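Local coordinates for protein dihydroneopterin triphosphate diphosphatase (Escherichia coli O157:H7, PDB 5U7F) that probably hydrolyses dihydroneopterin triphosphate to the monophosphate and pyrophosphate, a metal-dependent Nudix reaction of folate biosynthesis, and can also act on nucleoside triphosphates, at residues P9-V14 / T96-S101; D31-W36 / E117-K122; V79-F84 / S135-Q140. All blocks are in the same frame, centred on the assembly; numbering follows the deposited sequence.

Interaction 1. Residues P9-V14 / T96-S101; sequences PVSILV and TRNTES. With SO4 (sulfate ion), chain B.
Ser11 and Asn98 meet side chain to side chain: Asn98 ND2 donates to Ser11 OG at 2.9 Å, with the hydroxyl lying in the amide plane. Serine suits the spot because its OG, held between the backbone N and the carbonyl carbon (chi1 73°), can accept without adding bulk. Four backbone bonds form a parallel ladder that links strands 10-18 and 97-107 within the mixed sheet of the Nudix fold. The shortest runs from Ser11 N to Thr99 O at 2.8 Å; Thr99 N donates to Pro9 O, Ser101 N to Ser11 O and Leu13 N to Ser101 O. Waters serve further acceptors: one donates to Pro9 O and lies by Thr99 OG1, one donates to Ile12 O and Glu100 OE2, and another donates to Ser11 O and bonds to Ser101 OG, whose further partner is Thr78. Glu100 is buried, and its other oxygen, OE1, is taken up by Ser137 and Trp102, while its CD lies against Leu13 CB at 3.7 Å. Arg97, long enough to leave the ladder, uses NH1 and NH2 together on sulfate O2, with NH1 the nearer at 2.9 Å; its NE and NH1 also form salt bridges with Glu80 and Glu82.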
# COMPACT_ATOMS: atom_id res chain seq x y z
N PRO A 9 -9.43 11.01 4.27
CA PRO A 9 -8.39 10.68 5.27
C PRO A 9 -8.62 9.33 5.98
O PRO A 9 -8.32 9.18 7.16
CB PRO A 9 -8.49 11.83 6.24
CG PRO A 9 -9.93 12.21 6.20
CD PRO A 9 -10.38 12.00 4.80
N VAL A 10 -9.18 8.38 5.24
CA VAL A 10 -9.34 7.00 5.65
C VAL A 10 -8.80 6.18 4.50
O VAL A 10 -9.24 6.31 3.36
CB VAL A 10 -10.82 6.65 5.95
CG1 VAL A 10 -10.99 5.14 6.23
CG2 VAL A 10 -11.34 7.45 7.12
N SER A 11 -7.79 5.37 4.77
CA SER A 11 -7.07 4.68 3.70
C SER A 11 -6.73 3.24 4.08
O SER A 11 -6.94 2.80 5.22
CB SER A 11 -5.80 5.46 3.36
OG SER A 11 -4.83 5.30 4.39
N ILE A 12 -6.24 2.51 3.09
CA ILE A 12 -5.77 1.16 3.25
C ILE A 12 -4.34 1.07 2.74
O ILE A 12 -3.89 1.89 1.93
CB ILE A 12 -6.69 0.13 2.54
CG1 ILE A 12 -6.89 0.42 1.06
CG2 ILE A 12 -8.05 0.08 3.23
CD1 ILE A 12 -5.79 -0.08 0.17
N LEU A 13 -3.62 0.10 3.28
CA LEU A 13 -2.27 -0.23 2.87
C LEU A 13 -2.26 -1.72 2.58
O LEU A 13 -2.76 -2.49 3.40
CB LEU A 13 -1.26 0.11 3.97
CG LEU A 13 0.14 -0.52 3.88
CD1 LEU A 13 0.92 0.28 2.92
CD2 LEU A 13 0.81 -0.54 5.23
N VAL A 14 -1.78 -2.14 1.42
CA VAL A 14 -1.66 -3.57 1.12
C VAL A 14 -0.20 -3.91 0.88
O VAL A 14 0.44 -3.47 -0.09
CB VAL A 14 -2.50 -4.00 -0.11
CG1 VAL A 14 -2.34 -5.50 -0.35
CG2 VAL A 14 -3.95 -3.64 0.08
N THR A 96 -5.38 17.00 8.70
CA THR A 96 -3.94 16.75 8.87
C THR A 96 -3.57 15.31 9.30
O THR A 96 -2.39 14.94 9.33
CB THR A 96 -3.40 17.72 9.93
OG1 THR A 96 -4.05 17.48 11.18
CG2 THR A 96 -3.63 19.17 9.52
N ARG A 97 -4.58 14.51 9.67
CA ARG A 97 -4.39 13.14 10.17
C ARG A 97 -5.00 12.14 9.21
O ARG A 97 -6.10 12.37 8.73
CB ARG A 97 -5.04 12.95 11.56
CG ARG A 97 -4.70 14.02 12.61
CD ARG A 97 -3.24 13.96 13.02
NE ARG A 97 -2.91 12.66 13.63
CZ ARG A 97 -1.67 12.24 13.86
NH1 ARG A 97 -0.64 13.00 13.56
NH2 ARG A 97 -1.48 11.05 14.41
N ASN A 98 -4.31 11.02 8.97
CA ASN A 98 -4.83 9.96 8.12
C ASN A 98 -4.87 8.67 8.90
O ASN A 98 -3.95 8.38 9.65
CB ASN A 98 -3.99 9.75 6.86
CG ASN A 98 -4.58 8.65 5.96
OD1 ASN A 98 -5.41 8.91 5.09
ND2 ASN A 98 -4.21 7.42 6.23
N THR A 99 -5.97 7.95 8.78
CA THR A 99 -6.13 6.68 9.45
C THR A 99 -6.02 5.55 8.40
O THR A 99 -6.75 5.54 7.41
CB THR A 99 -7.48 6.58 10.18
OG1 THR A 99 -7.58 7.65 11.14
CG2 THR A 99 -7.57 5.27 10.90
N GLU A 100 -5.15 4.59 8.66
CA GLU A 100 -4.76 3.59 7.68
C GLU A 100 -4.95 2.18 8.22
O GLU A 100 -4.40 1.87 9.28
CB GLU A 100 -3.29 3.78 7.33
CG GLU A 100 -2.69 2.79 6.35
CD GLU A 100 -1.18 3.04 6.15
OE1 GLU A 100 -0.37 2.68 7.04
OE2 GLU A 100 -0.82 3.63 5.11
N SER A 101 -5.67 1.35 7.48
CA SER A 101 -5.83 -0.08 7.83
C SER A 101 -4.97 -0.99 6.97
O SER A 101 -4.88 -0.79 5.75
CB SER A 101 -7.32 -0.47 7.73
OG SER A 101 -8.04 0.28 8.67
S SO4 B . 3.02 10.92 13.51
O1 SO4 B . 3.91 12.02 13.87
O2 SO4 B . 1.65 11.26 13.89
O3 SO4 B . 3.10 10.73 12.06
O4 SO4 B . 3.44 9.70 14.20
O HOH W 1 -9.50 9.49 9.44
O HOH W 2 -2.83 4.37 3.36
O HOH W 3 -8.40 2.69 7.47

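Interaction 2. Residues D31-W36 / E117-K122; sequences DDPDFW and EHLAYK. With CO (cobalt (II) ion), chain E; CO (cobalt (II) ion), chain F.
Trp36 lays the far rim of its indole against Ala120, Tyr121 and Lys122. From CB the side chain sets off with CG opposite the carbonyl carbon: chi1 of -61° sends the indole toward the strand, and chi2 of 69° turns its six-membered ring to the front, so its outermost carbons do the touching. CZ3 comes within 3.9 Å of Lys122 CG, and it meets the backbone at Tyr121 C, 4.1 Å away, edge-on and near the ring plane. Next along the rim, CH2 lies 4.1 Å from Ala120 CB and also touches Lys122 CG. A small alanine and the aliphatic part of a lysine suit a broad indole here: the methyl lets the main chain come close, while the lysine, bent at chi2, gives its methylenes to the ring and leads its ammonium end away. A second apolar contact pairs Pro33 CB with Leu119 CD1 at 4.0 Å. Pro33 belongs to a type I turn from Asp32 to Phe35, closed by Phe35 N donating to Asp32 O. Asp32 OD1 accepts from Asp34 N, an Asx turn that probably helps to hold the loop's shape, and Asp32 OD2 is bound by Lys134 and His86. Glu117, which does not touch the loop, extends its chain and splits its carboxylate between two cobalt ions: OE2 binds one at 2.1 Å, OE1 the other at 2.1 Å. Glu56 and Glu60 join it on the first ion, Glu60 and the backbone O of Thr40 on the second, with waters on both, the glutamate-rich metal site characteristic of Nudix hydrolases.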
# COMPACT_ATOMS: atom_id res chain seq x y z
N ASP A 31 3.73 11.69 -7.56
CA ASP A 31 3.64 13.04 -6.98
C ASP A 31 4.87 13.38 -6.14
O ASP A 31 5.23 14.54 -5.97
CB ASP A 31 2.38 13.19 -6.13
CG ASP A 31 2.20 12.07 -5.10
OD1 ASP A 31 3.10 11.20 -5.00
OD2 ASP A 31 1.15 12.07 -4.40
N ASP A 32 5.49 12.34 -5.59
CA ASP A 32 6.71 12.42 -4.82
C ASP A 32 7.62 11.27 -5.29
O ASP A 32 7.59 10.17 -4.74
CB ASP A 32 6.42 12.31 -3.31
CG ASP A 32 7.67 12.50 -2.45
OD1 ASP A 32 8.79 12.54 -3.00
OD2 ASP A 32 7.51 12.61 -1.20
N PRO A 33 8.43 11.52 -6.32
CA PRO A 33 9.28 10.45 -6.91
C PRO A 33 10.32 9.83 -5.95
O PRO A 33 10.90 8.79 -6.28
CB PRO A 33 9.97 11.17 -8.07
CG PRO A 33 9.01 12.28 -8.44
CD PRO A 33 8.50 12.76 -7.11
N ASP A 34 10.53 10.42 -4.78
CA ASP A 34 11.46 9.88 -3.80
C ASP A 34 10.76 8.89 -2.85
O ASP A 34 11.41 8.24 -2.04
CB ASP A 34 12.08 11.01 -2.99
CG ASP A 34 12.94 11.93 -3.85
OD1 ASP A 34 13.71 11.39 -4.69
OD2 ASP A 34 12.84 13.17 -3.69
N PHE A 35 9.45 8.78 -3.00
CA PHE A 35 8.56 8.03 -2.09
C PHE A 35 8.21 6.68 -2.72
O PHE A 35 7.35 6.63 -3.58
CB PHE A 35 7.30 8.85 -1.82
CG PHE A 35 6.46 8.38 -0.67
CD1 PHE A 35 6.60 7.11 -0.12
CD2 PHE A 35 5.51 9.23 -0.14
CE1 PHE A 35 5.78 6.72 0.95
CE2 PHE A 35 4.72 8.85 0.89
CZ PHE A 35 4.85 7.59 1.44
N TRP A 36 8.91 5.63 -2.30
CA TRP A 36 8.52 4.26 -2.62
C TRP A 36 7.62 3.65 -1.54
O TRP A 36 7.83 3.87 -0.34
CB TRP A 36 9.73 3.39 -2.79
CG TRP A 36 10.61 3.84 -3.91
CD1 TRP A 36 11.36 4.98 -3.95
CD2 TRP A 36 10.83 3.16 -5.15
NE1 TRP A 36 12.05 5.04 -5.15
CE2 TRP A 36 11.74 3.94 -5.90
CE3 TRP A 36 10.34 1.97 -5.71
CZ2 TRP A 36 12.17 3.57 -7.18
CZ3 TRP A 36 10.79 1.60 -6.98
CH2 TRP A 36 11.69 2.40 -7.70
N GLU A 117 -0.55 4.00 -11.31
CA GLU A 117 -0.44 5.17 -10.45
C GLU A 117 1.01 5.59 -10.18
O GLU A 117 1.27 6.65 -9.61
CB GLU A 117 -1.19 4.87 -9.12
CG GLU A 117 -1.33 6.02 -8.13
CD GLU A 117 -2.17 5.65 -6.89
OE1 GLU A 117 -1.61 5.57 -5.76
OE2 GLU A 117 -3.41 5.43 -7.05
N HIS A 118 1.97 4.77 -10.61
CA HIS A 118 3.36 4.94 -10.19
C HIS A 118 4.33 5.10 -11.37
O HIS A 118 3.91 5.02 -12.51
CB HIS A 118 3.77 3.74 -9.35
CG HIS A 118 3.04 3.65 -8.04
ND1 HIS A 118 1.77 3.12 -7.94
CD2 HIS A 118 3.36 4.09 -6.80
CE1 HIS A 118 1.36 3.19 -6.69
NE2 HIS A 118 2.31 3.77 -5.97
N LEU A 119 5.61 5.31 -11.09
CA LEU A 119 6.62 5.55 -12.12
C LEU A 119 7.44 4.29 -12.46
O LEU A 119 8.00 4.16 -13.57
CB LEU A 119 7.55 6.66 -11.66
CG LEU A 119 6.98 8.07 -11.50
CD1 LEU A 119 7.95 8.98 -10.80
CD2 LEU A 119 6.61 8.66 -12.86
N ALA A 120 7.50 3.36 -11.51
CA ALA A 120 8.44 2.22 -11.53
C ALA A 120 8.07 1.27 -10.40
O ALA A 120 7.37 1.69 -9.48
CB ALA A 120 9.84 2.66 -11.34
N TYR A 121 8.57 0.03 -10.47
CA TYR A 121 8.42 -0.93 -9.37
C TYR A 121 9.74 -1.69 -9.16
O TYR A 121 10.58 -1.83 -10.08
CB TYR A 121 7.27 -1.90 -9.64
CG TYR A 121 7.56 -2.96 -10.68
CD1 TYR A 121 7.30 -2.74 -12.03
CD2 TYR A 121 8.08 -4.19 -10.30
CE1 TYR A 121 7.56 -3.72 -12.98
CE2 TYR A 121 8.34 -5.18 -11.25
CZ TYR A 121 8.08 -4.94 -12.59
OH TYR A 121 8.36 -5.93 -13.52
N LYS A 122 9.95 -2.14 -7.93
CA LYS A 122 11.11 -2.97 -7.58
C LYS A 122 10.72 -4.05 -6.56
O LYS A 122 9.91 -3.79 -5.66
CB LYS A 122 12.23 -2.11 -7.00
CG LYS A 122 13.07 -1.38 -8.02
CD LYS A 122 13.89 -2.37 -8.85
CE LYS A 122 14.77 -1.66 -9.89
NZ LYS A 122 15.27 -2.61 -10.91
CO CO E . -4.89 4.28 -6.01
CO CO F . -2.42 4.57 -4.04
O HOH W 4 -6.47 5.33 -6.31
O HOH W 5 -5.46 3.48 -7.91
O HOH W 6 -2.15 6.16 -2.58
O HOH W 7 -0.55 3.49 -3.67

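Interaction 3. Residues V79-F84 / S135-Q140; sequences VEFEIF and SWSNRQ. With SO4 (sulfate ion), chain B.
Sulfate O3 is held from both segments at once: Trp136 NE1 donates to it at 3.1 Å, from the indole edge and near the ring plane, and Glu82 N at 3.2 Å in an almost straight bond (171°). The anion, probably from the crystallisation liquor, thus spans the end of strand 72-82, an outermost strand of the Nudix sheet, and the first turn of helix 136-147. Because residues 81-84 and Ser135 are predicted to bind substrate, this junction probably lies along the substrate site. Trp136 does most of the direct touching. Its CG stands between the backbone N and the carbonyl carbon (chi1 68°), which brings the indole toward the strand. There CZ2 packs on Phe81 CB at 3.6 Å and, at the ring edge, approaches Glu80 O at 3.7 Å; farther along, CH2 reaches Val79 CB at 4.0 Å. Tryptophan fits because one flat group can offer an N-H to the anion and carbon to the strand. The next helix residue, Ser137, is small enough to pack against Val79: its CB rests 3.8 Å from Val79 CG2 and lies over one face of the Trp136 ring, toward the rim. Ser137 OG is hydrogen-bonded to Glu100 OE1, and the same hydroxyl oxygen also lies 3.6 Å from Phe81 CE2. Ser135 occupies the N-cap of the helix, where a short hydroxyl can reach forward to a first-turn N-H that has no helix carbonyl before it to bond: its OG accepts from Asn138 N at 3.2 Å, with an N-H...O angle of 168°.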
# COMPACT_ATOMS: atom_id res chain seq x y z
N VAL A 79 -3.57 2.28 12.10
CA VAL A 79 -2.75 3.33 12.70
C VAL A 79 -3.22 4.67 12.18
O VAL A 79 -3.95 4.73 11.19
CB VAL A 79 -1.27 3.13 12.38
CG1 VAL A 79 -0.76 1.84 13.04
CG2 VAL A 79 -1.08 3.12 10.88
N GLU A 80 -2.79 5.74 12.85
CA GLU A 80 -3.11 7.11 12.45
C GLU A 80 -1.81 7.90 12.40
O GLU A 80 -0.96 7.78 13.27
CB GLU A 80 -4.09 7.74 13.43
CG GLU A 80 -4.51 9.14 13.02
CD GLU A 80 -5.30 9.86 14.10
OE1 GLU A 80 -6.41 9.39 14.45
OE2 GLU A 80 -4.82 10.90 14.61
N PHE A 81 -1.62 8.67 11.33
CA PHE A 81 -0.39 9.40 11.19
C PHE A 81 -0.65 10.77 10.58
O PHE A 81 -1.73 11.02 10.01
CB PHE A 81 0.63 8.62 10.34
CG PHE A 81 0.14 8.20 8.99
CD1 PHE A 81 0.17 9.07 7.91
CD2 PHE A 81 -0.27 6.90 8.78
CE1 PHE A 81 -0.26 8.64 6.66
CE2 PHE A 81 -0.68 6.49 7.55
CZ PHE A 81 -0.67 7.34 6.50
N GLU A 82 0.34 11.63 10.74
CA GLU A 82 0.31 12.97 10.20
C GLU A 82 0.57 12.90 8.70
O GLU A 82 1.53 12.25 8.25
CB GLU A 82 1.33 13.85 10.90
CG GLU A 82 1.37 15.32 10.40
CD GLU A 82 0.25 16.20 10.97
OE1 GLU A 82 -0.38 15.80 11.98
OE2 GLU A 82 0.01 17.31 10.39
N ILE A 83 -0.30 13.54 7.95
CA ILE A 83 -0.14 13.68 6.51
C ILE A 83 1.11 14.52 6.23
O ILE A 83 1.29 15.58 6.81
CB ILE A 83 -1.41 14.31 5.88
CG1 ILE A 83 -2.60 13.40 6.16
CG2 ILE A 83 -1.25 14.51 4.35
CD1 ILE A 83 -3.95 13.89 5.74
N PHE A 84 1.98 14.01 5.35
CA PHE A 84 3.14 14.78 4.93
C PHE A 84 2.72 16.18 4.47
O PHE A 84 1.81 16.34 3.67
CB PHE A 84 3.89 14.09 3.80
CG PHE A 84 4.71 12.91 4.22
CD1 PHE A 84 5.49 12.95 5.36
CD2 PHE A 84 4.75 11.77 3.43
CE1 PHE A 84 6.27 11.87 5.73
CE2 PHE A 84 5.52 10.69 3.80
CZ PHE A 84 6.28 10.73 4.96
N SER A 135 7.39 6.19 4.57
CA SER A 135 6.24 6.05 5.47
C SER A 135 6.53 5.12 6.66
O SER A 135 6.87 3.92 6.47
CB SER A 135 5.04 5.53 4.68
OG SER A 135 4.01 5.00 5.49
N TRP A 136 6.42 5.66 7.87
CA TRP A 136 6.70 4.85 9.05
C TRP A 136 5.71 3.73 9.20
O TRP A 136 6.07 2.70 9.70
CB TRP A 136 6.77 5.70 10.34
CG TRP A 136 5.51 6.32 10.85
CD1 TRP A 136 5.17 7.62 10.73
CD2 TRP A 136 4.49 5.69 11.61
NE1 TRP A 136 3.96 7.86 11.36
CE2 TRP A 136 3.52 6.69 11.91
CE3 TRP A 136 4.28 4.39 12.06
CZ2 TRP A 136 2.37 6.41 12.61
CZ3 TRP A 136 3.13 4.11 12.77
CH2 TRP A 136 2.18 5.11 13.03
N SER A 137 4.48 3.89 8.72
CA SER A 137 3.48 2.84 8.90
C SER A 137 3.75 1.70 7.90
O SER A 137 3.65 0.52 8.25
CB SER A 137 2.07 3.39 8.73
OG SER A 137 1.91 3.97 7.45
N ASN A 138 4.10 2.06 6.67
CA ASN A 138 4.51 1.10 5.64
C ASN A 138 5.71 0.28 6.10
O ASN A 138 5.72 -0.95 5.96
CB ASN A 138 4.84 1.83 4.33
CG ASN A 138 4.67 0.96 3.07
OD1 ASN A 138 4.39 1.51 1.98
ND2 ASN A 138 4.86 -0.39 3.19
N ARG A 139 6.69 0.96 6.67
CA ARG A 139 7.83 0.29 7.26
C ARG A 139 7.41 -0.70 8.32
O ARG A 139 7.81 -1.89 8.29
CB ARG A 139 8.77 1.30 7.86
CG ARG A 139 9.88 0.70 8.71
CD ARG A 139 10.96 1.73 8.96
NE ARG A 139 10.50 2.72 9.91
CZ ARG A 139 10.32 4.02 9.68
NH1 ARG A 139 10.56 4.58 8.48
NH2 ARG A 139 9.91 4.76 10.70
N GLN A 140 6.60 -0.23 9.26
CA GLN A 140 6.19 -1.08 10.38
C GLN A 140 5.40 -2.31 9.89
O GLN A 140 5.57 -3.41 10.41
CB GLN A 140 5.37 -0.27 11.38
CG GLN A 140 5.07 -1.03 12.68
CD GLN A 140 4.34 -0.18 13.74
OE1 GLN A 140 3.48 -0.68 14.47
NE2 GLN A 140 4.71 1.08 13.85
S SO4 B . 3.02 10.92 13.51
O1 SO4 B . 3.91 12.02 13.87
O2 SO4 B . 1.65 11.26 13.89
O3 SO4 B . 3.10 10.73 12.06
O4 SO4 B . 3.44 9.70 14.20

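How the interactions relate
All three interactions belong to one Nudix domain and reach the same mixed sheet. Interactions 1 and 3 are neighbours, their centres about 8 Å apart: strands 72-82 and 97-107 lie side by side, with polar links between them and helix 136-147, and one sulfate touches both. Interaction 2 lies farther away, its centre about 18 Å from interaction 1 and 17 Å from interaction 3, at strand 118-125, at the opposite edge of the sheet from 72-82; Phe35 nevertheless packs on Phe84 and Ser135 of interaction 3. Along the chain all three first segments precede all three second ones, in the same order, so every pair interleaves, tying early and late parts together around the metal and probable substrate sites.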